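Local coordinates for protein GDP-L-fucose synthase (Campylobacter jejuni subsp. jejuni serotype O:2, PDB 7M13) that binds NADPH and acts as a GDP-D-glycero-L-gluco-heptose synthase, a nucleotide-sugar oxidoreductase that serves the making of capsular polysaccharide, at residues B[12-17]-B[66-71]; B[82-87]-B[141-146]; B[111-116]-B[132-137]. One frame throughout, in Å; residues are numbered along the deposited sequence.

How the contacts relate
All three contacts lie in the Rossmann-type NADP-binding domain and touch the same dinucleotide. Contact 1 comes first along the chain and joins the ends of parallel strands 11-14 and 63-66. Contact 2, about 14 Å from it centre to centre, packs helix 80-100 against helix 138-158; the two touch through L70 and N87. Contact 3 falls between the two segments of contact 2 in sequence, in the loop from strand 105-111 into helix 138-158. Contacts 2 and 3, centres about 11 Å apart, touch through L133, M114 and I145 and both reach the second subunit; contacts 1 and 3 have centres about 21 Å apart. Strand ends, helices and loop thus line one NADP site.

Contact 1 of 3, residues B[12-17]-B[66-71]; sequences YIAGHK and LTAVLP. With NAP (NADP nicotinamide-adenine-dinucleotide phosphate), chain E.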
loop_
_atom_site.group_PDB
_atom_site.type_symbol
_atom_site.label_atom_id
_atom_site.label_comp_id
_atom_site.label_asym_id
_atom_site.label_seq_id
_atom_site.Cartn_x
_atom_site.Cartn_y
_atom_site.Cartn_z
ATOM N N TYR B 12 -5.113 20.941 13.550
ATOM C CA TYR B 12 -4.072 20.012 14.026
ATOM C C TYR B 12 -2.967 19.921 12.981
ATOM O O TYR B 12 -3.264 19.640 11.829
ATOM C CB TYR B 12 -4.710 18.656 14.330
ATOM C CG TYR B 12 -3.753 17.539 14.639
ATOM C CD1 TYR B 12 -2.658 17.703 15.473
ATOM C CD2 TYR B 12 -3.929 16.299 14.030
ATOM C CE1 TYR B 12 -1.792 16.661 15.744
ATOM C CE2 TYR B 12 -3.082 15.250 14.317
ATOM C CZ TYR B 12 -1.993 15.438 15.128
ATOM O OH TYR B 12 -1.123 14.418 15.347
ATOM N N ILE B 13 -1.756 20.249 13.375
ATOM C CA ILE B 13 -0.524 19.987 12.586
ATOM C C ILE B 13 0.161 18.786 13.210
ATOM O O ILE B 13 0.767 18.913 14.271
ATOM C CB ILE B 13 0.397 21.221 12.496
ATOM C CG1 ILE B 13 -0.360 22.422 11.929
ATOM C CG2 ILE B 13 1.624 20.902 11.640
ATOM C CD1 ILE B 13 -0.737 23.462 12.936
ATOM N N ALA B 14 0.103 17.635 12.546
ATOM C CA ALA B 14 0.780 16.412 12.995
ATOM C C ALA B 14 2.246 16.542 12.635
ATOM O O ALA B 14 2.514 17.006 11.502
ATOM C CB ALA B 14 0.134 15.217 12.363
ATOM N N GLY B 15 3.162 16.206 13.524
ATOM C CA GLY B 15 4.602 16.343 13.258
ATOM C C GLY B 15 5.045 17.782 13.247
ATOM O O GLY B 15 5.859 18.174 12.376
ATOM N N HIS B 16 4.564 18.583 14.188
ATOM C CA HIS B 16 4.718 20.052 14.105
ATOM C C HIS B 16 6.161 20.495 14.328
ATOM O O HIS B 16 6.421 21.692 14.031
ATOM C CB HIS B 16 3.801 20.775 15.074
ATOM C CG HIS B 16 4.150 20.564 16.501
ATOM N ND1 HIS B 16 3.876 19.394 17.141
ATOM C CD2 HIS B 16 4.691 21.414 17.405
ATOM C CE1 HIS B 16 4.254 19.503 18.408
ATOM N NE2 HIS B 16 4.754 20.758 18.592
ATOM N N LYS B 17 7.025 19.643 14.885
ATOM C CA LYS B 17 8.442 20.032 15.140
ATOM C C LYS B 17 9.332 19.764 13.925
ATOM O O LYS B 17 10.489 20.177 13.929
ATOM C CB LYS B 17 8.980 19.327 16.385
ATOM C CG LYS B 17 8.224 19.635 17.671
ATOM C CD LYS B 17 8.328 21.085 18.063
ATOM C CE LYS B 17 9.491 21.366 18.995
ATOM N NZ LYS B 17 9.364 20.641 20.286
ATOM N N LEU B 66 -1.047 16.675 7.850
ATOM C CA LEU B 66 -0.360 15.443 8.270
ATOM C C LEU B 66 1.081 15.516 7.788
ATOM O O LEU B 66 1.334 15.132 6.608
ATOM C CB LEU B 66 -1.104 14.244 7.713
ATOM C CG LEU B 66 -0.492 12.898 8.030
ATOM C CD1 LEU B 66 -0.080 12.807 9.496
ATOM C CD2 LEU B 66 -1.453 11.808 7.598
ATOM N N THR B 67 2.011 15.970 8.614
ATOM C CA THR B 67 3.426 16.092 8.184
ATOM C C THR B 67 4.311 15.024 8.817
ATOM O O THR B 67 5.440 14.875 8.354
ATOM C CB THR B 67 4.041 17.480 8.452
ATOM O OG1 THR B 67 4.548 17.552 9.796
ATOM C CG2 THR B 67 3.073 18.600 8.184
ATOM N N ALA B 68 3.831 14.293 9.819
ATOM C CA ALA B 68 4.664 13.346 10.562
ATOM C C ALA B 68 5.091 12.179 9.666
ATOM O O ALA B 68 4.265 11.667 8.903
ATOM C CB ALA B 68 3.899 12.842 11.737
ATOM N N VAL B 69 6.337 11.790 9.771
ATOM C CA VAL B 69 6.931 10.748 8.903
ATOM C C VAL B 69 8.150 10.149 9.599
ATOM O O VAL B 69 8.794 10.844 10.391
ATOM C CB VAL B 69 7.275 11.318 7.518
ATOM C CG1 VAL B 69 8.503 12.234 7.564
ATOM C CG2 VAL B 69 7.466 10.212 6.513
ATOM N N LEU B 70 8.438 8.884 9.286
ATOM C CA LEU B 70 9.778 8.295 9.407
ATOM C C LEU B 70 10.437 8.427 8.053
ATOM O O LEU B 70 10.089 7.735 7.112
ATOM C CB LEU B 70 9.686 6.829 9.817
ATOM C CG LEU B 70 11.022 6.098 9.775
ATOM C CD1 LEU B 70 12.031 6.743 10.699
ATOM C CD2 LEU B 70 10.838 4.631 10.119
ATOM N N PRO B 71 11.364 9.388 7.879
ATOM C CA PRO B 71 11.919 9.645 6.562
ATOM C C PRO B 71 12.942 8.594 6.127
ATOM O O PRO B 71 13.548 8.003 6.965
ATOM C CB PRO B 71 12.665 10.970 6.753
ATOM C CG PRO B 71 13.003 11.013 8.209
ATOM C CD PRO B 71 11.905 10.257 8.936
HETATM P PA NAP E . 10.561 15.827 9.330
HETATM O O1A NAP E . 11.349 14.565 9.138
HETATM O O2A NAP E . 11.338 17.118 9.424
HETATM O O5B NAP E . 9.662 15.767 10.616
HETATM C C5B NAP E . 8.832 14.636 10.875
HETATM C C4B NAP E . 8.186 14.871 12.204
HETATM O O4B NAP E . 7.268 13.775 12.429
HETATM C C3B NAP E . 9.161 14.889 13.400
HETATM O O3B NAP E . 8.974 16.085 14.149
HETATM C C2B NAP E . 8.815 13.615 14.161
HETATM O O2B NAP E . 8.907 13.749 15.580
HETATM C C1B NAP E . 7.349 13.415 13.792
HETATM N N9A NAP E . 6.947 12.034 13.950
HETATM C C8A NAP E . 7.446 10.935 13.320
HETATM N N7A NAP E . 6.958 9.800 13.761
HETATM C C5A NAP E . 6.085 10.178 14.759
HETATM C C6A NAP E . 5.266 9.428 15.622
HETATM N N6A NAP E . 5.226 8.091 15.646
HETATM N N1A NAP E . 4.525 10.124 16.513
HETATM C C2A NAP E . 4.589 11.462 16.512
HETATM N N3A NAP E . 5.332 12.268 15.750
HETATM C C4A NAP E . 6.069 11.551 14.893
HETATM O O3 NAP E . 9.498 15.945 8.143
HETATM P PN NAP E . 9.535 16.898 6.879
HETATM O O1N NAP E . 10.871 16.786 6.254
HETATM O O2N NAP E . 9.033 18.214 7.323
HETATM O O5D NAP E . 8.443 16.179 5.940
HETATM C C5D NAP E . 7.090 16.571 5.979
HETATM C C4D NAP E . 6.346 15.749 4.965
HETATM O O4D NAP E . 6.846 16.044 3.632
HETATM C C3D NAP E . 6.467 14.230 5.148
HETATM O O3D NAP E . 5.247 13.574 4.777
HETATM C C2D NAP E . 7.586 13.905 4.199
HETATM O O2D NAP E . 7.636 12.533 3.820
HETATM C C1D NAP E . 7.277 14.823 3.034
HETATM N N1N NAP E . 8.475 15.034 2.190
HETATM C C2N NAP E . 9.606 15.626 2.680
HETATM C C3N NAP E . 10.718 15.726 1.916
HETATM C C7N NAP E . 11.980 16.347 2.401
HETATM O O7N NAP E . 12.898 16.559 1.583
HETATM N N7N NAP E . 12.064 16.658 3.691
HETATM C C4N NAP E . 10.699 15.265 0.542
HETATM C C5N NAP E . 9.458 14.689 0.076
HETATM C C6N NAP E . 8.461 14.529 0.891
HETATM P P2B NAP E . 10.347 13.678 16.315
HETATM O O1X NAP E . 10.959 15.021 16.028
HETATM O O2X NAP E . 11.097 12.525 15.814
HETATM O O3X NAP E . 9.981 13.484 17.799
#
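A14 and L66 form a parallel beta bridge between strands 11-14 and 63-66 of the Rossmann sheet, at the strand ends where the chain turns into loops that hold NADP. Their side chains share a face of the sheet, A14 CB meeting L66 CD1 at 3.8 Å. A14 O takes two bonds from T67, the residue after L66. T67 N reaches A14 O at 3.1 Å from above the carbonyl plane, and T67 OG1 reaches A14 O at 2.7 Å in that plane, on a lone pair. The hydroxyl gets there because chi1 (85°) sets OG1 between the backbone N and the carbonyl carbon. This double grip ties the exit of one strand to the loop leaving the other.

G15 opens the glycine-containing cofactor loop that runs on to T19 and A20. With a positive phi (72°) that favours glycine, G15 has no side chain, and its CA comes to 4.0 Å from A68 CA. The adenosine ribose sits beside this junction, with A68 CB 3.6 Å from O4B of NADP. Further along, V69 lays its branches against the nicotinamide ribose, CG2 reaching O2D of NADP, and L46 covers A68 from another loop. V69 also turns its backbone N to the adenosine ribose, where it gives a weak hydrogen bond to O4B of NADP at 3.4 Å.

Contact 2 of 3, residues B[82-87]-B[141-146]; sequences DFIYEN and GAAKIA. With NAP (NADP nicotinamide-adenine-dinucleotide phosphate), chain E.
A143 turns its methyl toward helix 80-100. CB of A143 lies 3.9 Å from F83 O and 4.0 Å from both I84 CA and N87 CB, resting on backbone as much as on side chains. With so small a side chain between them, the axes of the short segments come to 8.5 Å at an angle of 24°, a near-parallel helix packing. I84, extended alongside, brings CD1 to 4.5 Å from A142 CB.

N87 touches A143 through CB alone. With CG anti to the carbonyl carbon (chi1 -70°), its amide folds back along its own helix, and ND2 meets a lone pair of F83 O at 2.8 Å. OD1 accepts from L70 N, so both ends of the amide are held. K144 leaves its helix in another direction: NZ bonds O3D of NADP at 2.8 Å and O2D of NADP at 3.1 Å, gripping both hydroxyls of the nicotinamide ribose, and also bonds F109 O, in strand 105-111. It matches the lysine of the YxxxK motif of short-chain dehydrogenases, F140 standing at the tyrosine place.

I149 of the second subunit packs on I84 and A142, while helices 80-100 and 138-158 flank the Rossmann sheet.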
loop_
_atom_site.group_PDB
_atom_site.type_symbol
_atom_site.label_atom_id
_atom_site.label_comp_id
_atom_site.label_asym_id
_atom_site.label_seq_id
_atom_site.Cartn_x
_atom_site.Cartn_y
_atom_site.Cartn_z
ATOM N N ASP B 82 10.576 -0.689 8.890
ATOM C CA ASP B 82 10.078 0.463 9.654
ATOM C C ASP B 82 9.471 1.475 8.688
ATOM O O ASP B 82 8.453 2.073 9.037
ATOM C CB ASP B 82 11.181 1.047 10.527
ATOM C CG ASP B 82 11.858 0.077 11.476
ATOM O OD1 ASP B 82 11.242 -0.981 11.801
ATOM O OD2 ASP B 82 13.031 0.394 11.884
ATOM N N PHE B 83 10.087 1.686 7.535
ATOM C CA PHE B 83 9.595 2.722 6.604
ATOM C C PHE B 83 8.152 2.433 6.202
ATOM O O PHE B 83 7.356 3.367 5.983
ATOM C CB PHE B 83 10.423 2.828 5.330
ATOM C CG PHE B 83 11.818 3.308 5.557
ATOM C CD1 PHE B 83 12.828 2.735 4.838
ATOM C CD2 PHE B 83 12.101 4.318 6.449
ATOM C CE1 PHE B 83 14.134 3.134 5.030
ATOM C CE2 PHE B 83 13.420 4.702 6.656
ATOM C CZ PHE B 83 14.414 4.121 5.930
ATOM N N ILE B 84 7.843 1.166 5.970
ATOM C CA ILE B 84 6.484 0.828 5.497
ATOM C C ILE B 84 5.566 0.686 6.713
ATOM O O ILE B 84 4.484 1.309 6.721
ATOM C CB ILE B 84 6.442 -0.362 4.523
ATOM C CG1 ILE B 84 4.988 -0.618 4.091
ATOM C CG2 ILE B 84 7.118 -1.631 5.028
ATOM C CD1 ILE B 84 4.861 -1.445 2.861
ATOM N N TYR B 85 5.950 -0.030 7.767
ATOM C CA TYR B 85 5.033 -0.176 8.919
ATOM C C TYR B 85 4.701 1.182 9.564
ATOM O O TYR B 85 3.516 1.479 9.789
ATOM C CB TYR B 85 5.598 -1.167 9.930
ATOM C CG TYR B 85 4.773 -1.251 11.185
ATOM C CD1 TYR B 85 3.524 -1.847 11.183
ATOM C CD2 TYR B 85 5.171 -0.646 12.346
ATOM C CE1 TYR B 85 2.722 -1.900 12.315
ATOM C CE2 TYR B 85 4.390 -0.677 13.491
ATOM C CZ TYR B 85 3.159 -1.316 13.481
ATOM O OH TYR B 85 2.378 -1.324 14.608
ATOM N N GLU B 86 5.709 1.920 9.977
ATOM C CA GLU B 86 5.486 3.122 10.801
ATOM C C GLU B 86 4.662 4.117 9.994
ATOM O O GLU B 86 3.726 4.724 10.528
ATOM C CB GLU B 86 6.808 3.671 11.325
ATOM C CG GLU B 86 7.399 2.751 12.370
ATOM C CD GLU B 86 8.572 3.309 13.140
ATOM O OE1 GLU B 86 8.643 4.552 13.304
ATOM O OE2 GLU B 86 9.417 2.478 13.582
ATOM N N ASN B 87 5.036 4.320 8.720
ATOM C CA ASN B 87 4.352 5.346 7.904
ATOM C C ASN B 87 2.937 4.878 7.577
ATOM O O ASN B 87 2.028 5.689 7.614
ATOM C CB ASN B 87 5.186 5.737 6.684
ATOM C CG ASN B 87 6.415 6.515 7.132
ATOM O OD1 ASN B 87 6.292 7.514 7.873
ATOM N ND2 ASN B 87 7.583 6.107 6.684
ATOM N N GLY B 141 8.320 4.382 -0.537
ATOM C CA GLY B 141 7.477 4.819 -1.666
ATOM C C GLY B 141 6.161 4.076 -1.655
ATOM O O GLY B 141 5.131 4.688 -1.932
ATOM N N ALA B 142 6.176 2.771 -1.380
ATOM C CA ALA B 142 4.925 1.981 -1.312
ATOM C C ALA B 142 4.044 2.554 -0.203
ATOM O O ALA B 142 2.812 2.662 -0.410
ATOM C CB ALA B 142 5.220 0.515 -1.132
ATOM N N ALA B 143 4.608 2.891 0.963
ATOM C CA ALA B 143 3.789 3.482 2.044
ATOM C C ALA B 143 3.188 4.806 1.569
ATOM O O ALA B 143 1.960 5.035 1.771
ATOM C CB ALA B 143 4.634 3.653 3.274
ATOM N N LYS B 144 3.943 5.608 0.837
ATOM C CA LYS B 144 3.428 6.920 0.355
ATOM C C LYS B 144 2.324 6.720 -0.699
ATOM O O LYS B 144 1.345 7.433 -0.660
ATOM C CB LYS B 144 4.560 7.780 -0.182
ATOM C CG LYS B 144 5.457 8.351 0.910
ATOM C CD LYS B 144 4.730 9.275 1.864
ATOM C CE LYS B 144 5.688 10.167 2.614
ATOM N NZ LYS B 144 4.991 11.005 3.611
ATOM N N ILE B 145 2.462 5.720 -1.557
ATOM C CA ILE B 145 1.385 5.372 -2.511
ATOM C C ILE B 145 0.113 5.049 -1.718
ATOM O O ILE B 145 -0.997 5.522 -2.058
ATOM C CB ILE B 145 1.805 4.209 -3.436
ATOM C CG1 ILE B 145 2.921 4.630 -4.396
ATOM C CG2 ILE B 145 0.609 3.674 -4.188
ATOM C CD1 ILE B 145 3.515 3.508 -5.154
ATOM N N ALA B 146 0.229 4.200 -0.701
ATOM C CA ALA B 146 -0.954 3.757 0.062
ATOM C C ALA B 146 -1.577 4.973 0.758
ATOM O O ALA B 146 -2.801 5.018 0.898
ATOM C CB ALA B 146 -0.577 2.716 1.083
HETATM P PA NAP E . 10.561 15.827 9.330
HETATM O O1A NAP E . 11.349 14.565 9.138
HETATM O O2A NAP E . 11.338 17.118 9.424
HETATM O O5B NAP E . 9.662 15.767 10.616
HETATM C C5B NAP E . 8.832 14.636 10.875
HETATM C C4B NAP E . 8.186 14.871 12.204
HETATM O O4B NAP E . 7.268 13.775 12.429
HETATM C C3B NAP E . 9.161 14.889 13.400
HETATM O O3B NAP E . 8.974 16.085 14.149
HETATM C C2B NAP E . 8.815 13.615 14.161
HETATM O O2B NAP E . 8.907 13.749 15.580
HETATM C C1B NAP E . 7.349 13.415 13.792
HETATM N N9A NAP E . 6.947 12.034 13.950
HETATM C C8A NAP E . 7.446 10.935 13.320
HETATM N N7A NAP E . 6.958 9.800 13.761
HETATM C C5A NAP E . 6.085 10.178 14.759
HETATM C C6A NAP E . 5.266 9.428 15.622
HETATM N N6A NAP E . 5.226 8.091 15.646
HETATM N N1A NAP E . 4.525 10.124 16.513
HETATM C C2A NAP E . 4.589 11.462 16.512
HETATM N N3A NAP E . 5.332 12.268 15.750
HETATM C C4A NAP E . 6.069 11.551 14.893
HETATM O O3 NAP E . 9.498 15.945 8.143
HETATM P PN NAP E . 9.535 16.898 6.879
HETATM O O1N NAP E . 10.871 16.786 6.254
HETATM O O2N NAP E . 9.033 18.214 7.323
HETATM O O5D NAP E . 8.443 16.179 5.940
HETATM C C5D NAP E . 7.090 16.571 5.979
HETATM C C4D NAP E . 6.346 15.749 4.965
HETATM O O4D NAP E . 6.846 16.044 3.632
HETATM C C3D NAP E . 6.467 14.230 5.148
HETATM O O3D NAP E . 5.247 13.574 4.777
HETATM C C2D NAP E . 7.586 13.905 4.199
HETATM O O2D NAP E . 7.636 12.533 3.820
HETATM C C1D NAP E . 7.277 14.823 3.034
HETATM N N1N NAP E . 8.475 15.034 2.190
HETATM C C2N NAP E . 9.606 15.626 2.680
HETATM C C3N NAP E . 10.718 15.726 1.916
HETATM C C7N NAP E . 11.980 16.347 2.401
HETATM O O7N NAP E . 12.898 16.559 1.583
HETATM N N7N NAP E . 12.064 16.658 3.691
HETATM C C4N NAP E . 10.699 15.265 0.542
HETATM C C5N NAP E . 9.458 14.689 0.076
HETATM C C6N NAP E . 8.461 14.529 0.891
HETATM P P2B NAP E . 10.347 13.678 16.315
HETATM O O1X NAP E . 10.959 15.021 16.028
HETATM O O2X NAP E . 11.097 12.525 15.814
HETATM O O3X NAP E . 9.981 13.484 17.799
#

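Contact 3 of 3, residues B[111-116]-B[132-137]; sequences SGYMYP and DLEYGA. With NAP (NADP nicotinamide-adenine-dinucleotide phosphate), chain E.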
loop_
_atom_site.group_PDB
_atom_site.type_symbol
_atom_site.label_atom_id
_atom_site.label_comp_id
_atom_site.label_asym_id
_atom_site.label_seq_id
_atom_site.Cartn_x
_atom_site.Cartn_y
_atom_site.Cartn_z
ATOM N N SER B 111 5.834 11.861 -1.414
ATOM C CA SER B 111 7.232 11.975 -1.859
ATOM C C SER B 111 7.308 11.521 -3.305
ATOM O O SER B 111 6.597 10.571 -3.672
ATOM C CB SER B 111 8.141 11.138 -0.964
ATOM O OG SER B 111 9.377 10.891 -1.591
ATOM N N GLY B 112 8.218 12.101 -4.066
ATOM C CA GLY B 112 8.536 11.632 -5.420
ATOM C C GLY B 112 8.981 10.187 -5.435
ATOM O O GLY B 112 8.993 9.589 -6.495
ATOM N N TYR B 113 9.381 9.605 -4.299
ATOM C CA TYR B 113 9.737 8.169 -4.263
ATOM C C TYR B 113 8.491 7.326 -4.519
ATOM O O TYR B 113 8.659 6.101 -4.743
ATOM C CB TYR B 113 10.377 7.776 -2.935
ATOM C CG TYR B 113 11.806 8.235 -2.760
ATOM C CD1 TYR B 113 12.792 7.917 -3.679
ATOM C CD2 TYR B 113 12.172 8.943 -1.637
ATOM C CE1 TYR B 113 14.109 8.303 -3.495
ATOM C CE2 TYR B 113 13.484 9.344 -1.439
ATOM C CZ TYR B 113 14.448 9.036 -2.377
ATOM O OH TYR B 113 15.734 9.425 -2.160
ATOM N N MET B 114 7.324 7.967 -4.655
ATOM C CA MET B 114 6.058 7.243 -4.956
ATOM C C MET B 114 5.927 7.043 -6.475
ATOM O O MET B 114 4.950 6.396 -6.901
ATOM C CB MET B 114 4.846 8.027 -4.442
ATOM C CG MET B 114 4.206 8.909 -5.497
ATOM S SD MET B 114 2.852 9.915 -4.837
ATOM C CE MET B 114 3.403 10.142 -3.148
ATOM N N TYR B 115 6.877 7.582 -7.250
ATOM C CA TYR B 115 6.892 7.479 -8.712
ATOM C C TYR B 115 7.927 6.470 -9.174
ATOM O O TYR B 115 8.974 6.299 -8.544
ATOM C CB TYR B 115 7.116 8.850 -9.352
ATOM C CG TYR B 115 5.944 9.774 -9.234
ATOM C CD1 TYR B 115 4.697 9.501 -9.782
ATOM C CD2 TYR B 115 6.094 10.984 -8.569
ATOM C CE1 TYR B 115 3.644 10.398 -9.681
ATOM C CE2 TYR B 115 5.054 11.889 -8.470
ATOM C CZ TYR B 115 3.820 11.586 -9.009
ATOM O OH TYR B 115 2.794 12.468 -8.909
ATOM N N PRO B 116 7.701 5.851 -10.348
ATOM C CA PRO B 116 8.647 4.885 -10.902
ATOM C C PRO B 116 10.043 5.499 -11.055
ATOM O O PRO B 116 10.139 6.640 -11.480
ATOM C CB PRO B 116 8.079 4.517 -12.269
ATOM C CG PRO B 116 6.581 4.787 -12.139
ATOM C CD PRO B 116 6.511 5.995 -11.211
ATOM N N ASP B 132 8.647 0.070 -11.826
ATOM C CA ASP B 132 9.059 -0.190 -10.422
ATOM C C ASP B 132 9.738 1.048 -9.811
ATOM O O ASP B 132 10.179 1.982 -10.446
ATOM C CB ASP B 132 9.784 -1.515 -10.156
ATOM C CG ASP B 132 9.380 -2.195 -8.832
ATOM O OD1 ASP B 132 9.391 -3.370 -8.808
ATOM O OD2 ASP B 132 9.020 -1.503 -7.872
ATOM N N LEU B 133 9.668 1.024 -8.501
ATOM C CA LEU B 133 10.195 2.083 -7.648
ATOM C C LEU B 133 11.705 1.864 -7.490
ATOM O O LEU B 133 12.160 0.720 -7.691
ATOM C CB LEU B 133 9.489 2.003 -6.290
ATOM C CG LEU B 133 7.962 2.112 -6.277
ATOM C CD1 LEU B 133 7.494 2.009 -4.835
ATOM C CD2 LEU B 133 7.485 3.416 -6.905
ATOM N N GLU B 134 12.399 2.913 -7.105
ATOM C CA GLU B 134 13.846 2.883 -6.731
ATOM C C GLU B 134 14.017 1.917 -5.559
ATOM O O GLU B 134 13.207 1.941 -4.609
ATOM C CB GLU B 134 14.334 4.278 -6.350
ATOM C CG GLU B 134 15.848 4.352 -6.226
ATOM C CD GLU B 134 16.354 4.089 -4.815
ATOM O OE1 GLU B 134 17.428 3.432 -4.680
ATOM O OE2 GLU B 134 15.671 4.543 -3.840
ATOM N N TYR B 135 15.038 1.077 -5.606
ATOM C CA TYR B 135 15.200 -0.030 -4.646
ATOM C C TYR B 135 15.315 0.467 -3.195
ATOM O O TYR B 135 14.640 -0.063 -2.278
ATOM C CB TYR B 135 16.423 -0.858 -5.017
ATOM C CG TYR B 135 16.496 -2.061 -4.142
ATOM C CD1 TYR B 135 15.753 -3.174 -4.468
ATOM C CD2 TYR B 135 17.198 -2.049 -2.953
ATOM C CE1 TYR B 135 15.723 -4.280 -3.647
ATOM C CE2 TYR B 135 17.187 -3.157 -2.109
ATOM C CZ TYR B 135 16.452 -4.272 -2.483
ATOM O OH TYR B 135 16.396 -5.407 -1.744
ATOM N N GLY B 136 16.174 1.442 -2.921
ATOM C CA GLY B 136 16.402 1.879 -1.540
ATOM C C GLY B 136 15.136 2.423 -0.901
ATOM O O GLY B 136 14.893 2.179 0.316
ATOM N N ALA B 137 14.311 3.103 -1.675
ATOM C CA ALA B 137 13.108 3.780 -1.143
ATOM C C ALA B 137 11.864 2.963 -1.490
ATOM O O ALA B 137 10.750 3.488 -1.422
ATOM C CB ALA B 137 13.035 5.190 -1.667
HETATM P PA NAP E . 10.561 15.827 9.330
HETATM O O1A NAP E . 11.349 14.565 9.138
HETATM O O2A NAP E . 11.338 17.118 9.424
HETATM O O5B NAP E . 9.662 15.767 10.616
HETATM C C5B NAP E . 8.832 14.636 10.875
HETATM C C4B NAP E . 8.186 14.871 12.204
HETATM O O4B NAP E . 7.268 13.775 12.429
HETATM C C3B NAP E . 9.161 14.889 13.400
HETATM O O3B NAP E . 8.974 16.085 14.149
HETATM C C2B NAP E . 8.815 13.615 14.161
HETATM O O2B NAP E . 8.907 13.749 15.580
HETATM C C1B NAP E . 7.349 13.415 13.792
HETATM N N9A NAP E . 6.947 12.034 13.950
HETATM C C8A NAP E . 7.446 10.935 13.320
HETATM N N7A NAP E . 6.958 9.800 13.761
HETATM C C5A NAP E . 6.085 10.178 14.759
HETATM C C6A NAP E . 5.266 9.428 15.622
HETATM N N6A NAP E . 5.226 8.091 15.646
HETATM N N1A NAP E . 4.525 10.124 16.513
HETATM C C2A NAP E . 4.589 11.462 16.512
HETATM N N3A NAP E . 5.332 12.268 15.750
HETATM C C4A NAP E . 6.069 11.551 14.893
HETATM O O3 NAP E . 9.498 15.945 8.143
HETATM P PN NAP E . 9.535 16.898 6.879
HETATM O O1N NAP E . 10.871 16.786 6.254
HETATM O O2N NAP E . 9.033 18.214 7.323
HETATM O O5D NAP E . 8.443 16.179 5.940
HETATM C C5D NAP E . 7.090 16.571 5.979
HETATM C C4D NAP E . 6.346 15.749 4.965
HETATM O O4D NAP E . 6.846 16.044 3.632
HETATM C C3D NAP E . 6.467 14.230 5.148
HETATM O O3D NAP E . 5.247 13.574 4.777
HETATM C C2D NAP E . 7.586 13.905 4.199
HETATM O O2D NAP E . 7.636 12.533 3.820
HETATM C C1D NAP E . 7.277 14.823 3.034
HETATM N N1N NAP E . 8.475 15.034 2.190
HETATM C C2N NAP E . 9.606 15.626 2.680
HETATM C C3N NAP E . 10.718 15.726 1.916
HETATM C C7N NAP E . 11.980 16.347 2.401
HETATM O O7N NAP E . 12.898 16.559 1.583
HETATM N N7N NAP E . 12.064 16.658 3.691
HETATM C C4N NAP E . 10.699 15.265 0.542
HETATM C C5N NAP E . 9.458 14.689 0.076
HETATM C C6N NAP E . 8.461 14.529 0.891
HETATM P P2B NAP E . 10.347 13.678 16.315
HETATM O O1X NAP E . 10.959 15.021 16.028
HETATM O O2X NAP E . 11.097 12.525 15.814
HETATM O O3X NAP E . 9.981 13.484 17.799
HETATM O O HOH W 1 10.828 5.429 -6.659
#
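Y113 lays one face of its ring over the methyl of A137, whose CB sits 3.6 Å from the ring centroid and 19° off the normal, a CH-pi contact. The methyl is offset toward the CD1 rim. E134 runs side by side with the tyrosine, pointing the same way, but its carboxylate is turned 50° from the ring. Bent at chi2 (-92°), that carboxylate curls over its own chain: OE1 accepts from G136 N and OE2 from A137 N, both donors standing above its plane. It thus holds the turn that presents A137, the N-cap residue of the following helix.

L133 pushes CD2 among backbone carbonyls, 3.6 Å from both Y113 O and Y115 O. A water bridges the same two carbonyls, donating to each, and accepts from E134 N at 3.0 Å. An ST turn, with Y113 N bonded to S111 OG, begins segment 111-116 where S111 CB lies 3.9 Å from C6N of the nicotinamide.

The contact thus closes the loop between strand 105-111 and helix 138-158, with M114 packed between that helix and strand 162-171.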